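Local coordinates for bacterioferritin (Rhodobacter capsulatus, PDB 1JGC), which stores iron as a haem-containing shell of 24 subunits, probably oxidising Fe(2+) with dioxygen and laying down a ferric oxide mineral core in its central cavity, at residues K6-L11 against L63-H68; E18-S23 against K73-R78; C89-E94 against F133-I138. All blocks are in the same frame, centred on the assembly; numbering follows the deposited sequence. Where two conformers were deposited one is given.

Contact 1: residues K6-L11 against L63-H68; sequences KVIEFL and LFLEGH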
ATOM      1  N   LYS A   6     -11.046 -60.145  13.992  1.00 28.91           N
ATOM      2  CA  LYS A   6      -9.765 -60.343  13.322  1.00 28.97           C
ATOM      3  C   LYS A   6      -9.253 -59.114  12.571  1.00 28.09           C
ATOM      4  O   LYS A   6      -8.056 -58.978  12.344  1.00 27.15           O
ATOM      5  CB  LYS A   6      -9.814 -61.547  12.378  1.00 30.14           C
ATOM      6  CG  LYS A   6      -8.415 -62.022  12.034  1.00 33.49           C
ATOM      7  CD  LYS A   6      -8.388 -63.315  11.236  1.00 37.21           C
ATOM      8  CE  LYS A   6      -6.931 -63.729  10.974  1.00 40.55           C
ATOM      9  NZ  LYS A   6      -6.782 -64.971  10.123  1.00 42.44           N
ATOM     10  N   VAL A   7     -10.150 -58.223  12.171  1.00 27.94           N
ATOM     11  CA  VAL A   7      -9.718 -57.018  11.481  1.00 27.13           C
ATOM     12  C   VAL A   7      -8.983 -56.183  12.524  1.00 26.94           C
ATOM     13  O   VAL A   7      -7.945 -55.585  12.253  1.00 27.12           O
ATOM     14  CB  VAL A   7     -10.922 -56.218  10.924  1.00 27.46           C
ATOM     15  CG1 VAL A   7     -10.470 -54.831  10.482  1.00 26.68           C
ATOM     16  CG2 VAL A   7     -11.536 -56.961   9.737  1.00 26.70           C
ATOM     17  N   ILE A   8      -9.524 -56.168  13.732  1.00 25.77           N
ATOM     18  CA  ILE A   8      -8.929 -55.417  14.819  1.00 25.80           C
ATOM     19  C   ILE A   8      -7.548 -55.982  15.144  1.00 27.52           C
ATOM     20  O   ILE A   8      -6.624 -55.244  15.480  1.00 29.11           O
ATOM     21  CB  ILE A   8      -9.853 -55.460  16.053  1.00 24.51           C
ATOM     22  CG1 ILE A   8     -11.153 -54.713  15.720  1.00 24.23           C
ATOM     23  CG2 ILE A   8      -9.155 -54.873  17.270  1.00 22.38           C
ATOM     24  CD1 ILE A   8     -12.143 -54.615  16.850  1.00 22.54           C
ATOM     25  N   GLU A   9      -7.400 -57.295  15.034  1.00 28.13           N
ATOM     26  CA  GLU A   9      -6.119 -57.927  15.304  1.00 28.58           C
ATOM     27  C   GLU A   9      -5.111 -57.438  14.270  1.00 27.59           C
ATOM     28  O   GLU A   9      -3.983 -57.070  14.605  1.00 26.51           O
ATOM     29  CB  GLU A   9      -6.251 -59.444  15.210  1.00 31.01           C
ATOM     30  CG  GLU A   9      -6.146 -60.171  16.530  1.00 35.73           C
ATOM     31  CD  GLU A   9      -6.556 -61.634  16.411  1.00 39.89           C
ATOM     32  OE1 GLU A   9      -5.962 -62.381  15.581  1.00 42.23           O
ATOM     33  OE2 GLU A   9      -7.483 -62.032  17.149  1.00 40.46           O
ATOM     34  N   PHE A  10      -5.526 -57.448  13.007  1.00 26.24           N
ATOM     35  CA  PHE A  10      -4.665 -57.001  11.925  1.00 25.26           C
ATOM     36  C   PHE A  10      -4.272 -55.538  12.115  1.00 25.79           C
ATOM     37  O   PHE A  10      -3.104 -55.184  11.944  1.00 26.21           O
ATOM     38  CB  PHE A  10      -5.362 -57.191  10.579  1.00 24.43           C
ATOM     39  CG  PHE A  10      -5.080 -58.524   9.931  1.00 24.72           C
ATOM     40  CD1 PHE A  10      -3.774 -58.898   9.625  1.00 23.50           C
ATOM     41  CD2 PHE A  10      -6.122 -59.392   9.595  1.00 24.23           C
ATOM     42  CE1 PHE A  10      -3.505 -60.119   8.991  1.00 24.31           C
ATOM     43  CE2 PHE A  10      -5.864 -60.609   8.963  1.00 24.52           C
ATOM     44  CZ  PHE A  10      -4.551 -60.974   8.659  1.00 23.54           C
ATOM     45  N   LEU A  11      -5.241 -54.694  12.473  1.00 24.82           N
ATOM     46  CA  LEU A  11      -4.975 -53.276  12.694  1.00 23.72           C
ATOM     47  C   LEU A  11      -3.938 -53.082  13.815  1.00 23.78           C
ATOM     48  O   LEU A  11      -3.024 -52.267  13.691  1.00 22.36           O
ATOM     49  CB  LEU A  11      -6.280 -52.541  13.034  1.00 23.72           C
ATOM     50  CG  LEU A  11      -7.235 -52.369  11.849  1.00 23.54           C
ATOM     51  CD1 LEU A  11      -8.598 -51.881  12.331  1.00 20.94           C
ATOM     52  CD2 LEU A  11      -6.619 -51.393  10.845  1.00 21.77           C
ATOM     53  N   LEU A  63     -10.373 -47.714  17.516  1.00 21.89           N
ATOM     54  CA  LEU A  63     -11.335 -47.261  18.511  1.00 21.68           C
ATOM     55  C   LEU A  63     -12.741 -47.228  17.929  1.00 21.95           C
ATOM     56  O   LEU A  63     -13.697 -47.608  18.587  1.00 22.36           O
ATOM     57  CB  LEU A  63     -10.950 -45.879  19.034  1.00 19.35           C
ATOM     58  CG  LEU A  63      -9.734 -45.835  19.960  1.00 19.05           C
ATOM     59  CD1 LEU A  63      -9.423 -44.393  20.319  1.00 17.63           C
ATOM     60  CD2 LEU A  63     -10.016 -46.649  21.207  1.00 15.35           C
ATOM     61  N   PHE A  64     -12.864 -46.776  16.689  1.00 22.33           N
ATOM     62  CA  PHE A  64     -14.166 -46.721  16.050  1.00 23.42           C
ATOM     63  C   PHE A  64     -14.788 -48.114  15.960  1.00 24.29           C
ATOM     64  O   PHE A  64     -15.990 -48.267  16.155  1.00 25.41           O
ATOM     65  CB  PHE A  64     -14.041 -46.128  14.650  1.00 23.34           C
ATOM     66  CG  PHE A  64     -15.307 -46.192  13.860  1.00 24.15           C
ATOM     67  CD1 PHE A  64     -16.438 -45.510  14.280  1.00 25.09           C
ATOM     68  CD2 PHE A  64     -15.376 -46.952  12.697  1.00 24.74           C
ATOM     69  CE1 PHE A  64     -17.625 -45.587  13.548  1.00 24.50           C
ATOM     70  CE2 PHE A  64     -16.550 -47.033  11.967  1.00 24.41           C
ATOM     71  CZ  PHE A  64     -17.680 -46.349  12.394  1.00 23.76           C
ATOM     72  N   LEU A  65     -13.970 -49.121  15.646  1.00 24.40           N
ATOM     73  CA  LEU A  65     -14.439 -50.500  15.545  1.00 24.39           C
ATOM     74  C   LEU A  65     -14.582 -51.093  16.933  1.00 25.44           C
ATOM     75  O   LEU A  65     -14.763 -52.295  17.087  1.00 27.21           O
ATOM     76  CB  LEU A  65     -13.465 -51.353  14.729  1.00 22.87           C
ATOM     77  CG  LEU A  65     -13.337 -51.004  13.237  1.00 23.66           C
ATOM     78  CD1 LEU A  65     -12.383 -51.971  12.549  1.00 19.32           C
ATOM     79  CD2 LEU A  65     -14.714 -51.047  12.579  1.00 20.34           C
ATOM     80  N   GLU A  66     -14.488 -50.232  17.939  1.00 26.67           N
ATOM     81  CA  GLU A  66     -14.623 -50.622  19.335  1.00 27.51           C
ATOM     82  C   GLU A  66     -13.597 -51.615  19.857  1.00 28.22           C
ATOM     83  O   GLU A  66     -13.878 -52.391  20.769  1.00 28.60           O
ATOM     84  CB  GLU A  66     -16.041 -51.129  19.590  1.00 27.54           C
ATOM     85  CG  GLU A  66     -17.074 -50.007  19.497  1.00 31.58           C
ATOM     86  CD  GLU A  66     -18.507 -50.493  19.475  1.00 33.08           C
ATOM     87  OE1 GLU A  66     -18.859 -51.381  20.285  1.00 34.82           O
ATOM     88  OE2 GLU A  66     -19.285 -49.971  18.646  1.00 34.54           O
ATOM     89  N   GLY A  67     -12.399 -51.577  19.282  1.00 28.36           N
ATOM     90  CA  GLY A  67     -11.332 -52.450  19.734  1.00 28.41           C
ATOM     91  C   GLY A  67     -10.450 -51.646  20.673  1.00 29.09           C
ATOM     92  O   GLY A  67     -10.760 -50.496  20.985  1.00 29.20           O
ATOM     93  N   HIS A  68      -9.357 -52.233  21.139  1.00 29.81           N
ATOM     94  CA  HIS A  68      -8.457 -51.516  22.038  1.00 30.66           C
ATOM     95  C   HIS A  68      -7.069 -51.428  21.429  1.00 29.56           C
ATOM     96  O   HIS A  68      -6.416 -52.445  21.206  1.00 28.13           O
ATOM     97  CB  HIS A  68      -8.402 -52.220  23.389  1.00 33.12           C
ATOM     98  CG  HIS A  68      -9.716 -52.223  24.102  1.00 37.39           C
ATOM     99  ND1 HIS A  68     -10.194 -51.120  24.783  1.00 39.59           N
ATOM    100  CD2 HIS A  68     -10.685 -53.168  24.183  1.00 37.92           C
ATOM    101  CE1 HIS A  68     -11.402 -51.388  25.254  1.00 40.44           C
ATOM    102  NE2 HIS A  68     -11.723 -52.623  24.904  1.00 40.10           N
TER
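A Schellman motif ends helix 38-64, and I8, near the start of helix 5-34, packs against L65 and G67 in this turn. E66, with positive phi, is the C-prime residue. E66 N reaches L63 O at 2.8 Å, and G67 N returns to I62 O. L65 is the first residue to leave helical geometry.

I8 lays its long branch across the turn. CG1 sits beside the backbone N (chi1 -66°) and the chain is extended beyond it, which carries CD1 over to the backbone. I8 CD1 lies 3.5 Å from L65 O and 3.7 Å from G67 CA. The short branch, I8 CG2, comes within 4.1 Å of G67 CA. I8 and L65 run alongside each other, pointing opposite ways, with I8 CD1 4.1 Å from L65 CB.

L65 sends CD1 the other way, between two residues one helical turn apart. L65 CD1 meets L11 CD1 at 3.8 Å and V7 CG1 at 4.0 Å, each side chain roughly perpendicular to L65. The meeting side chains are all apolar, though I8 CD1 also rests on backbone atoms. E66 points away, and its OE2 hydrogen-bonds to M1 N.

Two further helices close over the apolar side. V7 also touches Y107 and C108 of helix 83-111. S116 of helix 114-144 touches V7 and L65, while F120 of that helix packs on L11.

Contact 2: residues E18-S23 against K73-R78; sequences ELTAIS and KLDPLR
This is a loop-on-helix contact, in which T20, L19 and S23 of helix 5-34 receive L74, D75 and L77. The loop is the long connection between helices 38-64 and 83-111, and here it runs over the outside of helix 5-34. No residue of K73-R78 belongs to a regular helix or strand.

T20 lies at the centre, with its CA 5.1 Å from that of L74. Its hydroxyl takes the one hydrogen bond between the segments: D75 N donates to T20 OG1 at 2.7 Å, with a bent angle of 146° at the hydrogen. The same OG1 hydrogen-bonds to R16 O, one turn back in the helix. A chi1 of -57° sets OG1 beside its own backbone N and turns CG2 toward the carbonyl of D75. T20 CG2 lies 3.5 Å from D75 O and also close to P76 O.

L74 and L77 add apolar contacts next to this bond. L74 stands roughly perpendicular to L19, with L74 CD2 over L19 CB. Its other methyl, L74 CD1, is 3.8 Å from S23 OG. L77 brings CD2 to within 3.6 Å of T20 O, and that methyl also touches T20 CG2 at 4.0 Å.

L19 lines the haem pocket. E18, a ligand position of the first iron, leaves the same helix segment pointing away from the loop. In a neighbouring subunit, L71 packs on S23, L74 and L77, while Q72 hydrogen-bonds to D75 O and L77 N.

The chemistry is thus one backbone-to-hydroxyl bond with leucine packing beside it. T20 OG1 accepts from the loop and donates to the R16 carbonyl. This ties the loop to the helix at D75, while the leucines supply apolar cover on a surface shared with another subunit.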
ATOM      1  N   GLU A  18       4.041 -50.068  12.627  0.50 22.06           N
ATOM      2  CA  GLU A  18       4.280 -48.634  12.469  0.50 21.74           C
ATOM      3  C   GLU A  18       5.061 -48.026  13.632  0.50 21.32           C
ATOM      4  O   GLU A  18       5.980 -47.238  13.412  0.50 21.13           O
ATOM      5  CB  GLU A  18       2.958 -47.883  12.288  0.50 22.89           C
ATOM      6  CG  GLU A  18       2.169 -48.256  11.033  0.50 25.77           C
ATOM      7  CD  GLU A  18       2.946 -48.050   9.740  0.50 27.57           C
ATOM      8  OE1 GLU A  18       3.964 -48.747   9.535  0.50 29.96           O
ATOM      9  OE2 GLU A  18       2.539 -47.196   8.921  0.50 28.80           O
ATOM     10  N   LEU A  19       4.702 -48.380  14.864  1.00 20.85           N
ATOM     11  CA  LEU A  19       5.412 -47.857  16.029  1.00 19.86           C
ATOM     12  C   LEU A  19       6.876 -48.249  15.910  1.00 20.03           C
ATOM     13  O   LEU A  19       7.755 -47.517  16.349  1.00 20.82           O
ATOM     14  CB  LEU A  19       4.845 -48.430  17.326  1.00 19.32           C
ATOM     15  CG  LEU A  19       3.419 -48.053  17.725  1.00 19.25           C
ATOM     16  CD1 LEU A  19       3.028 -48.804  18.992  1.00 17.60           C
ATOM     17  CD2 LEU A  19       3.329 -46.557  17.945  1.00 18.33           C
ATOM     18  N   THR A  20       7.133 -49.410  15.313  1.00 19.77           N
ATOM     19  CA  THR A  20       8.495 -49.895  15.146  1.00 20.01           C
ATOM     20  C   THR A  20       9.211 -49.012  14.132  1.00 19.95           C
ATOM     21  O   THR A  20      10.328 -48.548  14.375  1.00 20.91           O
ATOM     22  CB  THR A  20       8.523 -51.370  14.654  1.00 21.42           C
ATOM     23  OG1 THR A  20       7.806 -52.199  15.576  1.00 21.71           O
ATOM     24  CG2 THR A  20       9.944 -51.876  14.557  1.00 19.00           C
ATOM     25  N   ALA A  21       8.564 -48.775  12.997  1.00 18.46           N
ATOM     26  CA  ALA A  21       9.142 -47.932  11.957  1.00 19.07           C
ATOM     27  C   ALA A  21       9.432 -46.519  12.491  1.00 19.16           C
ATOM     28  O   ALA A  21      10.486 -45.948  12.221  1.00 19.34           O
ATOM     29  CB  ALA A  21       8.198 -47.858  10.757  1.00 17.91           C
ATOM     30  N   ILE A  22       8.501 -45.958  13.251  1.00 17.98           N
ATOM     31  CA  ILE A  22       8.698 -44.627  13.801  1.00 18.22           C
ATOM     32  C   ILE A  22      10.013 -44.541  14.559  1.00 19.23           C
ATOM     33  O   ILE A  22      10.827 -43.661  14.304  1.00 20.38           O
ATOM     34  CB  ILE A  22       7.554 -44.240  14.760  1.00 16.68           C
ATOM     35  CG1 ILE A  22       6.249 -44.099  13.983  1.00 14.63           C
ATOM     36  CG2 ILE A  22       7.892 -42.949  15.484  1.00 17.01           C
ATOM     37  CD1 ILE A  22       5.057 -43.869  14.864  1.00 15.35           C
ATOM     38  N   SER A  23      10.226 -45.456  15.494  1.00 20.16           N
ATOM     39  CA  SER A  23      11.446 -45.429  16.277  1.00 21.24           C
ATOM     40  C   SER A  23      12.686 -45.755  15.466  1.00 21.60           C
ATOM     41  O   SER A  23      13.753 -45.190  15.712  1.00 21.62           O
ATOM     42  CB  SER A  23      11.336 -46.385  17.455  1.00 22.76           C
ATOM     43  OG  SER A  23      10.347 -45.928  18.355  1.00 22.07           O
ATOM     44  N   LYS A  73       4.133 -52.691  22.794  1.00 27.54           N
ATOM     45  CA  LYS A  73       5.355 -53.297  22.278  1.00 27.85           C
ATOM     46  C   LYS A  73       5.666 -52.963  20.833  1.00 27.51           C
ATOM     47  O   LYS A  73       4.787 -52.547  20.082  1.00 27.99           O
ATOM     48  CB  LYS A  73       5.263 -54.816  22.422  1.00 29.21           C
ATOM     49  CG  LYS A  73       4.929 -55.261  23.832  1.00 32.44           C
ATOM     50  CD  LYS A  73       5.063 -56.758  24.002  1.00 34.85           C
ATOM     51  CE  LYS A  73       4.799 -57.154  25.443  1.00 37.76           C
ATOM     52  NZ  LYS A  73       4.986 -58.629  25.652  1.00 39.77           N
ATOM     53  N   LEU A  74       6.928 -53.145  20.451  1.00 26.82           N
ATOM     54  CA  LEU A  74       7.351 -52.906  19.073  1.00 25.81           C
ATOM     55  C   LEU A  74       7.950 -54.201  18.552  1.00 25.13           C
ATOM     56  O   LEU A  74       8.378 -55.044  19.326  1.00 24.83           O
ATOM     57  CB  LEU A  74       8.436 -51.831  18.983  1.00 25.27           C
ATOM     58  CG  LEU A  74       8.326 -50.452  19.637  1.00 26.35           C
ATOM     59  CD1 LEU A  74       9.403 -49.559  19.034  1.00 24.58           C
ATOM     60  CD2 LEU A  74       6.965 -49.841  19.416  1.00 25.42           C
ATOM     61  N   ASP A  75       7.958 -54.370  17.237  1.00 25.30           N
ATOM     62  CA  ASP A  75       8.582 -55.542  16.650  1.00 24.95           C
ATOM     63  C   ASP A  75      10.091 -55.266  16.750  1.00 25.80           C
ATOM     64  O   ASP A  75      10.499 -54.168  17.147  1.00 25.75           O
ATOM     65  CB  ASP A  75       8.135 -55.710  15.200  1.00 24.66           C
ATOM     66  CG  ASP A  75       6.661 -56.081  15.095  1.00 26.59           C
ATOM     67  OD1 ASP A  75       6.201 -56.895  15.928  1.00 26.22           O
ATOM     68  OD2 ASP A  75       5.965 -55.580  14.184  1.00 26.11           O
ATOM     69  N   PRO A  76      10.938 -56.252  16.418  1.00 25.44           N
ATOM     70  CA  PRO A  76      12.382 -56.014  16.514  1.00 24.98           C
ATOM     71  C   PRO A  76      12.883 -54.847  15.668  1.00 25.15           C
ATOM     72  O   PRO A  76      12.558 -54.744  14.488  1.00 25.71           O
ATOM     73  CB  PRO A  76      12.974 -57.345  16.074  1.00 25.47           C
ATOM     74  CG  PRO A  76      11.945 -58.329  16.573  1.00 26.06           C
ATOM     75  CD  PRO A  76      10.657 -57.668  16.141  1.00 25.32           C
ATOM     76  N   LEU A  77      13.665 -53.966  16.285  1.00 23.99           N
ATOM     77  CA  LEU A  77      14.227 -52.812  15.595  1.00 23.93           C
ATOM     78  C   LEU A  77      15.444 -53.226  14.769  1.00 24.85           C
ATOM     79  O   LEU A  77      16.128 -54.187  15.104  1.00 26.20           O
ATOM     80  CB  LEU A  77      14.661 -51.761  16.613  1.00 22.30           C
ATOM     81  CG  LEU A  77      13.575 -50.962  17.325  1.00 22.17           C
ATOM     82  CD1 LEU A  77      14.152 -50.230  18.533  1.00 19.36           C
ATOM     83  CD2 LEU A  77      12.960 -49.987  16.329  1.00 21.61           C
ATOM     84  N   ARG A  78      15.714 -52.499  13.694  1.00 24.77           N
ATOM     85  CA  ARG A  78      16.873 -52.785  12.851  1.00 24.71           C
ATOM     86  C   ARG A  78      17.692 -51.507  12.716  1.00 25.21           C
ATOM     87  O   ARG A  78      17.431 -50.693  11.831  1.00 25.52           O
ATOM     88  CB  ARG A  78      16.427 -53.249  11.470  1.00 24.57           C
ATOM     89  CG  ARG A  78      15.802 -54.613  11.440  1.00 24.65           C
ATOM     90  CD  ARG A  78      14.974 -54.755  10.201  1.00 25.77           C
ATOM     91  NE  ARG A  78      14.786 -56.143   9.812  1.00 27.17           N
ATOM     92  CZ  ARG A  78      13.617 -56.642   9.435  1.00 29.17           C
ATOM     93  NH1 ARG A  78      12.542 -55.858   9.406  1.00 29.17           N
ATOM     94  NH2 ARG A  78      13.525 -57.918   9.080  1.00 29.43           N
TER

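Contact 3: residues C89-E94 against F133-I138; sequences CDLAGE and FLETQI
L91 of helix 83-111 faces L134 and I138 of helix 114-144. Its CB lies 4.1 Å from L134 CD1. At CG the side chain forks, and chi1 of 178° swings this fork away from the L91 backbone N. One branch, L91 CD2, meets I138 CD1 at 3.7 Å. The other, L91 CD1, comes only loosely up to E135 CG, at 4.4 Å.

L134 packs against the L91 backbone near its N, from which the fork is turned away. L134 CD1 rests 3.6 Å from L91 N and also touches D90 CB at 3.9 Å and E94 CG at 3.9 Å. The two short helical segments run antiparallel, at 150°, with their axes 10.2 Å apart.

The side chains thus meet through aliphatic carbon, and L134 CD1 rests on the L91 backbone as well. The acids join through carbon only. Their carboxylates look elsewhere. D90 OD1 hydrogen-bonds to Q24 NE2, and E135 OE1 hydrogen-bonds to M1 N of another subunit. E94 is a ligand position for the second iron of the diiron site, which is metal-free in this structure. Its OE2 makes a weak hydrogen bond to H130, another ligand position. Leucine packing thus lies directly against the stem of an iron-binding glutamate.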
ATOM      1  N   CYS A  89      18.394 -51.579   6.457  1.00 25.40           N
ATOM      2  CA  CYS A  89      17.480 -51.881   7.537  1.00 26.34           C
ATOM      3  C   CYS A  89      16.096 -51.288   7.296  1.00 27.01           C
ATOM      4  O   CYS A  89      15.086 -51.951   7.557  1.00 28.27           O
ATOM      5  CB  CYS A  89      18.041 -51.387   8.863  1.00 26.78           C
ATOM      6  SG  CYS A  89      19.454 -52.353   9.415  1.00 26.00           S
ATOM      7  N   ASP A  90      16.030 -50.057   6.794  1.00 26.08           N
ATOM      8  CA  ASP A  90      14.725 -49.455   6.541  1.00 25.41           C
ATOM      9  C   ASP A  90      14.006 -50.224   5.436  1.00 25.21           C
ATOM     10  O   ASP A  90      12.797 -50.487   5.524  1.00 25.37           O
ATOM     11  CB  ASP A  90      14.857 -47.971   6.170  1.00 25.66           C
ATOM     12  CG  ASP A  90      15.340 -47.116   7.341  1.00 26.67           C
ATOM     13  OD1 ASP A  90      14.937 -47.393   8.493  1.00 25.03           O
ATOM     14  OD2 ASP A  90      16.111 -46.160   7.113  1.00 27.59           O
ATOM     15  N   LEU A  91      14.746 -50.605   4.402  1.00 24.40           N
ATOM     16  CA  LEU A  91      14.151 -51.353   3.307  1.00 24.38           C
ATOM     17  C   LEU A  91      13.643 -52.700   3.818  1.00 25.23           C
ATOM     18  O   LEU A  91      12.576 -53.161   3.413  1.00 25.40           O
ATOM     19  CB  LEU A  91      15.172 -51.565   2.191  1.00 22.93           C
ATOM     20  CG  LEU A  91      14.693 -52.390   0.995  1.00 22.85           C
ATOM     21  CD1 LEU A  91      13.505 -51.710   0.339  1.00 22.40           C
ATOM     22  CD2 LEU A  91      15.839 -52.570   0.008  1.00 19.89           C
ATOM     23  N   ALA A  92      14.404 -53.323   4.714  1.00 25.32           N
ATOM     24  CA  ALA A  92      14.008 -54.613   5.270  1.00 26.03           C
ATOM     25  C   ALA A  92      12.685 -54.467   6.026  1.00 26.78           C
ATOM     26  O   ALA A  92      11.798 -55.323   5.927  1.00 26.87           O
ATOM     27  CB  ALA A  92      15.094 -55.149   6.204  1.00 23.80           C
ATOM     28  N   GLY A  93      12.558 -53.379   6.778  1.00 27.57           N
ATOM     29  CA  GLY A  93      11.335 -53.139   7.521  1.00 28.67           C
ATOM     30  C   GLY A  93      10.136 -52.874   6.618  1.00 30.40           C
ATOM     31  O   GLY A  93       9.002 -53.221   6.966  1.00 30.81           O
ATOM     32  N   GLU A  94      10.368 -52.267   5.457  1.00 30.67           N
ATOM     33  CA  GLU A  94       9.273 -51.971   4.544  1.00 32.25           C
ATOM     34  C   GLU A  94       8.694 -53.246   3.979  1.00 32.46           C
ATOM     35  O   GLU A  94       7.472 -53.396   3.890  1.00 32.62           O
ATOM     36  CB  GLU A  94       9.757 -51.097   3.392  1.00 34.99           C
ATOM     37  CG  GLU A  94      10.311 -49.766   3.837  1.00 39.44           C
ATOM     38  CD  GLU A  94       9.229 -48.777   4.180  1.00 42.37           C
ATOM     39  OE1 GLU A  94       8.065 -49.200   4.405  1.00 43.71           O
ATOM     40  OE2 GLU A  94       9.551 -47.567   4.229  1.00 45.41           O
ATOM     41  N   PHE A 133      11.721 -45.219  -3.329  1.00 26.80           N
ATOM     42  CA  PHE A 133      12.727 -44.245  -2.943  1.00 27.35           C
ATOM     43  C   PHE A 133      14.013 -44.903  -2.420  1.00 26.99           C
ATOM     44  O   PHE A 133      15.110 -44.597  -2.894  1.00 26.49           O
ATOM     45  CB  PHE A 133      12.142 -43.308  -1.885  1.00 27.19           C
ATOM     46  CG  PHE A 133      13.148 -42.390  -1.281  1.00 28.47           C
ATOM     47  CD1 PHE A 133      13.577 -41.260  -1.967  1.00 27.77           C
ATOM     48  CD2 PHE A 133      13.704 -42.681  -0.031  1.00 29.03           C
ATOM     49  CE1 PHE A 133      14.548 -40.425  -1.423  1.00 29.64           C
ATOM     50  CE2 PHE A 133      14.681 -41.852   0.530  1.00 30.17           C
ATOM     51  CZ  PHE A 133      15.107 -40.718  -0.168  1.00 29.25           C
ATOM     52  N   LEU A 134      13.873 -45.799  -1.444  1.00 26.98           N
ATOM     53  CA  LEU A 134      15.021 -46.490  -0.863  1.00 25.80           C
ATOM     54  C   LEU A 134      15.800 -47.281  -1.911  1.00 26.61           C
ATOM     55  O   LEU A 134      17.028 -47.290  -1.892  1.00 27.69           O
ATOM     56  CB  LEU A 134      14.567 -47.425   0.258  1.00 25.26           C
ATOM     57  CG  LEU A 134      14.027 -46.784   1.540  1.00 25.88           C
ATOM     58  CD1 LEU A 134      13.496 -47.864   2.485  1.00 24.85           C
ATOM     59  CD2 LEU A 134      15.134 -45.992   2.214  1.00 26.06           C
ATOM     60  N   GLU A 135      15.098 -47.946  -2.825  1.00 26.46           N
ATOM     61  CA  GLU A 135      15.785 -48.715  -3.857  1.00 26.86           C
ATOM     62  C   GLU A 135      16.591 -47.785  -4.752  1.00 26.89           C
ATOM     63  O   GLU A 135      17.710 -48.106  -5.146  1.00 27.89           O
ATOM     64  CB  GLU A 135      14.788 -49.522  -4.698  1.00 26.62           C
ATOM     65  CG  GLU A 135      14.075 -50.612  -3.912  1.00 27.45           C
ATOM     66  CD  GLU A 135      13.156 -51.449  -4.779  1.00 29.38           C
ATOM     67  OE1 GLU A 135      12.511 -50.871  -5.686  1.00 30.31           O
ATOM     68  OE2 GLU A 135      13.064 -52.679  -4.548  1.00 31.26           O
ATOM     69  N   THR A 136      16.027 -46.626  -5.064  1.00 26.53           N
ATOM     70  CA  THR A 136      16.727 -45.665  -5.890  1.00 25.88           C
ATOM     71  C   THR A 136      17.948 -45.137  -5.131  1.00 25.91           C
ATOM     72  O   THR A 136      19.013 -44.948  -5.715  1.00 26.31           O
ATOM     73  CB  THR A 136      15.789 -44.511  -6.288  1.00 26.08           C
ATOM     74  OG1 THR A 136      14.847 -44.999  -7.255  1.00 27.34           O
ATOM     75  CG2 THR A 136      16.571 -43.335  -6.874  1.00 25.63           C
ATOM     76  N   GLN A 137      17.805 -44.926  -3.828  1.00 24.62           N
ATOM     77  CA  GLN A 137      18.915 -44.425  -3.038  1.00 24.21           C
ATOM     78  C   GLN A 137      20.021 -45.455  -2.877  1.00 24.62           C
ATOM     79  O   GLN A 137      21.203 -45.113  -2.892  1.00 24.77           O
ATOM     80  CB  GLN A 137      18.427 -43.953  -1.668  1.00 23.67           C
ATOM     81  CG  GLN A 137      17.714 -42.621  -1.728  1.00 23.96           C
ATOM     82  CD  GLN A 137      18.529 -41.578  -2.463  1.00 23.84           C
ATOM     83  OE1 GLN A 137      19.683 -41.327  -2.112  1.00 25.38           O
ATOM     84  NE2 GLN A 137      17.940 -40.968  -3.485  1.00 22.85           N
ATOM     85  N   ILE A 138      19.642 -46.718  -2.724  1.00 24.53           N
ATOM     86  CA  ILE A 138      20.627 -47.779  -2.569  1.00 23.61           C
ATOM     87  C   ILE A 138      21.379 -47.932  -3.884  1.00 23.46           C
ATOM     88  O   ILE A 138      22.593 -48.124  -3.905  1.00 23.38           O
ATOM     89  CB  ILE A 138      19.942 -49.106  -2.180  1.00 24.07           C
ATOM     90  CG1 ILE A 138      19.474 -49.016  -0.726  1.00 23.97           C
ATOM     91  CG2 ILE A 138      20.892 -50.280  -2.389  1.00 22.04           C
ATOM     92  CD1 ILE A 138      18.499 -50.090  -0.330  1.00 25.51           C
TER

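Contacts 1 and 2 share helix 5-34 and lie about 19 Å apart, centre to centre. Contact 1 is the more buried, at one end of the bundle. Contact 2 is partly buried and borders both haem and a neighbouring subunit. Contact 3 joins the other two long helices, on the opposite side of the chain's centre from contact 1. In contacts 1 and 3 the side chains pack mainly by aliphatic carbon, in one against a helix end, in the other between two helices. Only contact 2 adds a hydrogen bond between its segments. Contacts 2 and 3 touch where R78 packs on C89 and G93. E18 and E94 place iron-ligand positions in both.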